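PDB 6F2P: paenibacillus xanthan lyase from Paenibacillus, which cleaves xanthan by a lyase reaction, probably eliminating the terminal mannose from the polysaccharide's side chains, as in other xanthan lyases of polysaccharide lyase family 8. Local coordinates for residues A[380-385]-A[412-417]; A[361-366]-A[374-379]. One frame throughout, in Å; residues are numbered along the deposited sequence.

Interaction 1: A[380-385]-A[412-417]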
# COMPACT_ATOMS: atom_id res chain seq x y z
N PHE A 380 -4.41 -3.79 23.08
CA PHE A 380 -3.71 -4.68 22.15
C PHE A 380 -3.13 -3.99 20.92
O PHE A 380 -3.51 -2.87 20.57
CB PHE A 380 -4.62 -5.83 21.72
CG PHE A 380 -5.84 -5.40 20.95
CD1 PHE A 380 -6.99 -4.98 21.61
CD2 PHE A 380 -5.84 -5.43 19.56
CE1 PHE A 380 -8.11 -4.60 20.91
CE2 PHE A 380 -6.96 -5.04 18.85
CZ PHE A 380 -8.10 -4.62 19.52
N GLY A 381 -2.19 -4.67 20.28
CA GLY A 381 -1.64 -4.22 19.02
C GLY A 381 -1.80 -5.36 18.04
O GLY A 381 -1.80 -6.53 18.43
N PHE A 382 -1.94 -5.03 16.76
CA PHE A 382 -2.18 -6.04 15.75
C PHE A 382 -1.37 -5.71 14.51
O PHE A 382 -1.50 -4.63 13.94
CB PHE A 382 -3.66 -6.06 15.41
CG PHE A 382 -4.05 -7.17 14.46
CD1 PHE A 382 -4.09 -8.49 14.89
CD2 PHE A 382 -4.42 -6.88 13.16
CE1 PHE A 382 -4.48 -9.51 14.03
CE2 PHE A 382 -4.80 -7.89 12.29
CZ PHE A 382 -4.83 -9.20 12.73
N GLY A 383 -0.52 -6.64 14.11
CA GLY A 383 0.30 -6.45 12.94
C GLY A 383 -0.19 -7.35 11.83
O GLY A 383 -0.63 -8.48 12.08
N LEU A 384 -0.13 -6.86 10.59
CA LEU A 384 -0.60 -7.65 9.47
C LEU A 384 0.45 -7.72 8.38
O LEU A 384 0.92 -6.69 7.88
CB LEU A 384 -1.91 -7.06 8.94
CG LEU A 384 -2.63 -7.88 7.88
CD1 LEU A 384 -3.17 -9.17 8.48
CD2 LEU A 384 -3.75 -7.06 7.33
N SER A 385 0.82 -8.95 8.01
CA SER A 385 1.92 -9.17 7.07
C SER A 385 1.49 -9.83 5.77
O SER A 385 1.10 -11.00 5.74
CB SER A 385 3.02 -10.00 7.73
OG SER A 385 4.05 -10.28 6.81
N THR A 412 -0.77 -12.89 10.85
CA THR A 412 -1.23 -11.90 11.81
C THR A 412 -0.44 -11.98 13.12
O THR A 412 -0.19 -13.07 13.64
CB THR A 412 -2.73 -12.07 12.11
OG1 THR A 412 -2.96 -13.35 12.72
CG2 THR A 412 -3.51 -12.02 10.83
N TYR A 413 -0.05 -10.83 13.64
CA TYR A 413 0.63 -10.76 14.92
C TYR A 413 -0.26 -10.04 15.92
O TYR A 413 -0.72 -8.93 15.65
CB TYR A 413 1.94 -9.97 14.81
CG TYR A 413 3.03 -10.62 14.00
CD1 TYR A 413 3.03 -10.56 12.61
CD2 TYR A 413 4.11 -11.25 14.62
CE1 TYR A 413 4.04 -11.12 11.86
CE2 TYR A 413 5.14 -11.82 13.88
CZ TYR A 413 5.10 -11.75 12.50
OH TYR A 413 6.10 -12.31 11.75
N LEU A 414 -0.50 -10.66 17.07
CA LEU A 414 -1.29 -10.02 18.12
C LEU A 414 -0.43 -9.68 19.33
O LEU A 414 0.16 -10.56 19.95
CB LEU A 414 -2.46 -10.89 18.54
CG LEU A 414 -3.37 -10.30 19.62
CD1 LEU A 414 -4.13 -9.07 19.11
CD2 LEU A 414 -4.33 -11.36 20.10
N TYR A 415 -0.34 -8.39 19.64
CA TYR A 415 0.52 -7.91 20.70
C TYR A 415 -0.30 -7.51 21.92
O TYR A 415 -1.29 -6.80 21.79
CB TYR A 415 1.35 -6.72 20.22
CG TYR A 415 2.37 -7.09 19.17
CD1 TYR A 415 3.63 -7.55 19.54
CD2 TYR A 415 2.08 -7.01 17.81
CE1 TYR A 415 4.57 -7.90 18.59
CE2 TYR A 415 3.01 -7.37 16.86
CZ TYR A 415 4.26 -7.81 17.25
OH TYR A 415 5.20 -8.18 16.31
N ASN A 416 0.12 -7.97 23.09
CA ASN A 416 -0.54 -7.58 24.33
C ASN A 416 0.44 -7.49 25.49
O ASN A 416 1.61 -7.19 25.28
CB ASN A 416 -1.74 -8.47 24.65
CG ASN A 416 -1.40 -9.94 24.64
OD1 ASN A 416 -0.28 -10.34 24.97
ND2 ASN A 416 -2.37 -10.77 24.27
N THR A 417 -0.02 -7.76 26.71
CA THR A 417 0.84 -7.59 27.88
C THR A 417 1.87 -8.73 28.01
O THR A 417 2.85 -8.62 28.76
CB THR A 417 0.04 -7.42 29.19
OG1 THR A 417 -0.93 -8.46 29.30
CG2 THR A 417 -0.68 -6.09 29.18

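Interaction 2: A[361-366]-A[374-379]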
# COMPACT_ATOMS: atom_id res chain seq x y z
N LEU A 361 -0.41 4.18 22.86
CA LEU A 361 -0.67 4.80 21.56
C LEU A 361 -1.86 4.10 20.90
O LEU A 361 -1.94 2.87 20.89
CB LEU A 361 0.57 4.71 20.67
CG LEU A 361 0.51 5.33 19.27
CD1 LEU A 361 0.36 6.85 19.33
CD2 LEU A 361 1.74 4.95 18.44
N VAL A 362 -2.78 4.89 20.36
CA VAL A 362 -3.97 4.35 19.71
C VAL A 362 -4.11 4.93 18.31
O VAL A 362 -4.31 6.13 18.16
CB VAL A 362 -5.25 4.70 20.50
CG1 VAL A 362 -6.49 4.28 19.71
CG2 VAL A 362 -5.23 4.04 21.87
N LYS A 363 -3.98 4.08 17.29
CA LYS A 363 -4.12 4.52 15.90
C LYS A 363 -4.08 3.33 14.95
O LYS A 363 -3.54 2.28 15.28
CB LYS A 363 -3.03 5.52 15.48
CG LYS A 363 -1.62 4.92 15.40
CD LYS A 363 -0.64 5.84 14.67
CE LYS A 363 -0.33 7.10 15.46
NZ LYS A 363 0.51 8.04 14.67
N TYR A 364 -4.68 3.50 13.78
CA TYR A 364 -4.55 2.53 12.69
C TYR A 364 -3.65 3.15 11.63
O TYR A 364 -3.67 4.37 11.43
CB TYR A 364 -5.91 2.18 12.09
CG TYR A 364 -5.81 1.21 10.93
CD1 TYR A 364 -5.73 -0.16 11.16
CD2 TYR A 364 -5.77 1.66 9.62
CE1 TYR A 364 -5.62 -1.05 10.11
CE2 TYR A 364 -5.66 0.78 8.57
CZ TYR A 364 -5.58 -0.58 8.82
OH TYR A 364 -5.48 -1.48 7.79
N LYS A 365 -2.86 2.32 10.95
CA LYS A 365 -1.97 2.84 9.91
C LYS A 365 -1.70 1.83 8.81
O LYS A 365 -1.21 0.73 9.07
CB LYS A 365 -0.66 3.34 10.54
CG LYS A 365 0.21 4.18 9.60
CD LYS A 365 1.30 4.92 10.36
CE LYS A 365 2.19 5.73 9.43
NZ LYS A 365 1.41 6.77 8.69
N GLN A 366 -2.02 2.21 7.57
CA GLN A 366 -1.78 1.34 6.42
C GLN A 366 -0.44 1.66 5.75
O GLN A 366 -0.22 2.79 5.30
CB GLN A 366 -2.89 1.49 5.38
CG GLN A 366 -2.94 0.37 4.34
CD GLN A 366 -3.85 -0.77 4.77
OE1 GLN A 366 -4.86 -0.55 5.44
NE2 GLN A 366 -3.49 -2.00 4.41
N VAL A 374 -0.95 -1.90 10.63
CA VAL A 374 -0.91 -1.96 12.08
C VAL A 374 -2.17 -1.37 12.70
O VAL A 374 -2.60 -0.27 12.34
CB VAL A 374 0.32 -1.23 12.65
CG1 VAL A 374 0.28 -1.23 14.17
CG2 VAL A 374 1.59 -1.89 12.17
N GLN A 375 -2.77 -2.13 13.61
CA GLN A 375 -3.89 -1.65 14.39
C GLN A 375 -3.48 -1.56 15.86
O GLN A 375 -3.12 -2.56 16.48
CB GLN A 375 -5.11 -2.56 14.23
CG GLN A 375 -6.26 -2.23 15.16
CD GLN A 375 -6.89 -0.88 14.87
OE1 GLN A 375 -6.28 0.17 15.05
NE2 GLN A 375 -8.14 -0.91 14.42
N LEU A 376 -3.51 -0.35 16.39
CA LEU A 376 -3.19 -0.14 17.79
C LEU A 376 -4.44 0.38 18.51
O LEU A 376 -4.94 1.47 18.21
CB LEU A 376 -2.03 0.84 17.94
CG LEU A 376 -0.73 0.49 17.21
CD1 LEU A 376 0.25 1.65 17.30
CD2 LEU A 376 -0.09 -0.77 17.77
N ARG A 377 -4.93 -0.42 19.45
CA ARG A 377 -6.12 -0.11 20.23
C ARG A 377 -5.75 -0.15 21.69
O ARG A 377 -4.69 -0.67 22.05
CB ARG A 377 -7.21 -1.14 19.95
CG ARG A 377 -7.66 -1.18 18.51
CD ARG A 377 -8.16 0.17 18.06
NE ARG A 377 -9.18 0.68 18.95
CZ ARG A 377 -9.70 1.91 18.87
NH1 ARG A 377 -9.26 2.75 17.94
NH2 ARG A 377 -10.63 2.30 19.73
N PRO A 378 -6.61 0.41 22.56
CA PRO A 378 -6.33 0.23 23.98
C PRO A 378 -6.42 -1.25 24.38
O PRO A 378 -7.47 -1.87 24.25
CB PRO A 378 -7.44 1.04 24.66
CG PRO A 378 -8.49 1.24 23.60
CD PRO A 378 -7.75 1.30 22.31
N GLY A 379 -5.30 -1.80 24.85
CA GLY A 379 -5.26 -3.18 25.29
C GLY A 379 -4.53 -4.15 24.35
O GLY A 379 -4.09 -5.21 24.79

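Interaction 1: A[380-385]-A[412-417]
Gly381 pairs with Tyr415 and Gly383 with Tyr413 in an antiparallel sheet of the family 8 lyase super-sandwich domain. Each is a hydrogen-bonded pair. Gly381 N gives a bond to Tyr415 O (2.8 Å), and Tyr415 N returns one to Gly381 O (2.7 Å). Gly383 and Tyr413 are joined by the same two-way exchange. Phe382-Leu414 and Leu384-Thr412 are the non-hydrogen-bonded pairs. Their side chains share one face of the sheet, which meets strands 481-488 and 613-621.

Phe382 does most of the reaching across on this face. Its CG stands opposite the backbone N (chi1 -174°), which turns the ring toward the partner strand. CB lies 4.1 Å from Tyr413 O, and CG is at a similar distance. CD1 comes closer to the same oxygen, and Leu414 CD1 sits at the ring edge beside it. CE1 has moved on to Thr412 CB. CZ ends 3.6 Å from Thr412 CG2, whose methyl also meets Leu384 CD1. Met488 and Leu619 also touch the Phe382 side chain. An alanine at Phe382 would take away the ring, which would probably leave Thr412 CB and Leu414 CD1 without their partner and open a gap beside Met488 and Leu619.

The other face carries Tyr413 and Tyr415. Both rings meet Phe422 edge-to-face, and the facing glycines add no side chains beside them. Back on the Phe382 face, Leu414 CD1 lies 3.5 Å from Gly381 O and 4.0 Å from Phe380 CD2.

Interaction 2: A[361-366]-A[374-379]
Lys363 pairs with Leu376 and Lys365 with Val374 across strands 363-366 and 374-377, which run antiparallel at 177°, their axes 4.8 Å apart at closest approach. Each pair exchanges two backbone hydrogen bonds. Lys365 N to Val374 O measures 3.0 Å. The bond from Lys363 N to Leu376 O is the most bent of the four, with 134° at the hydrogen.

Tyr364 and Gln375 form the non-hydrogen-bonded pair between them. The ring and the amide are steeply inclined, with planes 73° apart. Tyr364 CD1 lies 3.3 Å from Val374 O, and Gln375 OE1 sits at the ring edge. The amide NE2 of Gln375 bonds to Gln465 O. At the other end of the ring, Tyr364 OH donates to Gln366 OE1 (2.6 Å) from above the carbonyl plane.

Leu376 lies on the other face, where its CD1 meets Leu361 CD2 at 3.8 Å. Beyond the strand pairing, Val362 splits its two methyls. CG2 packs on Pro378 CD, while CG1 lies over one face of the Arg377 guanidinium, 3.6 Å from NH1. Bends at chi2 and chi3 fold the arginine chain back to that position. NE of Arg377 bonds to the backbone O of Asp490, a calcium ligand, and NH1 to Gln465 OE1. The two strands make a classic antiparallel beta hairpin, here at the edge of a four-stranded sheet in the super-sandwich domain.

Interactions 2 and 1 are the two outer pairings of one four-stranded antiparallel sheet, joined by the pairing of strands 372-377 and 380-385; their centres are 9 Å apart. Strand 372-377 leads directly into strand 380-385. Phe382 N and Gln375 O, 2.8 Å apart, probably form a hydrogen bond that joins the two contacts. Gly381 CA also packs on Leu376 CD2 at 4.0 Å. Met488 bridges them on one face, touching Phe382 of interaction 1 and both Tyr364 and Gln375 of interaction 2. A calcium ion lies about 9 Å from the Phe380 side chain, and one lies about 8 Å from that of Arg377, which bonds to the calcium ligand Asp490.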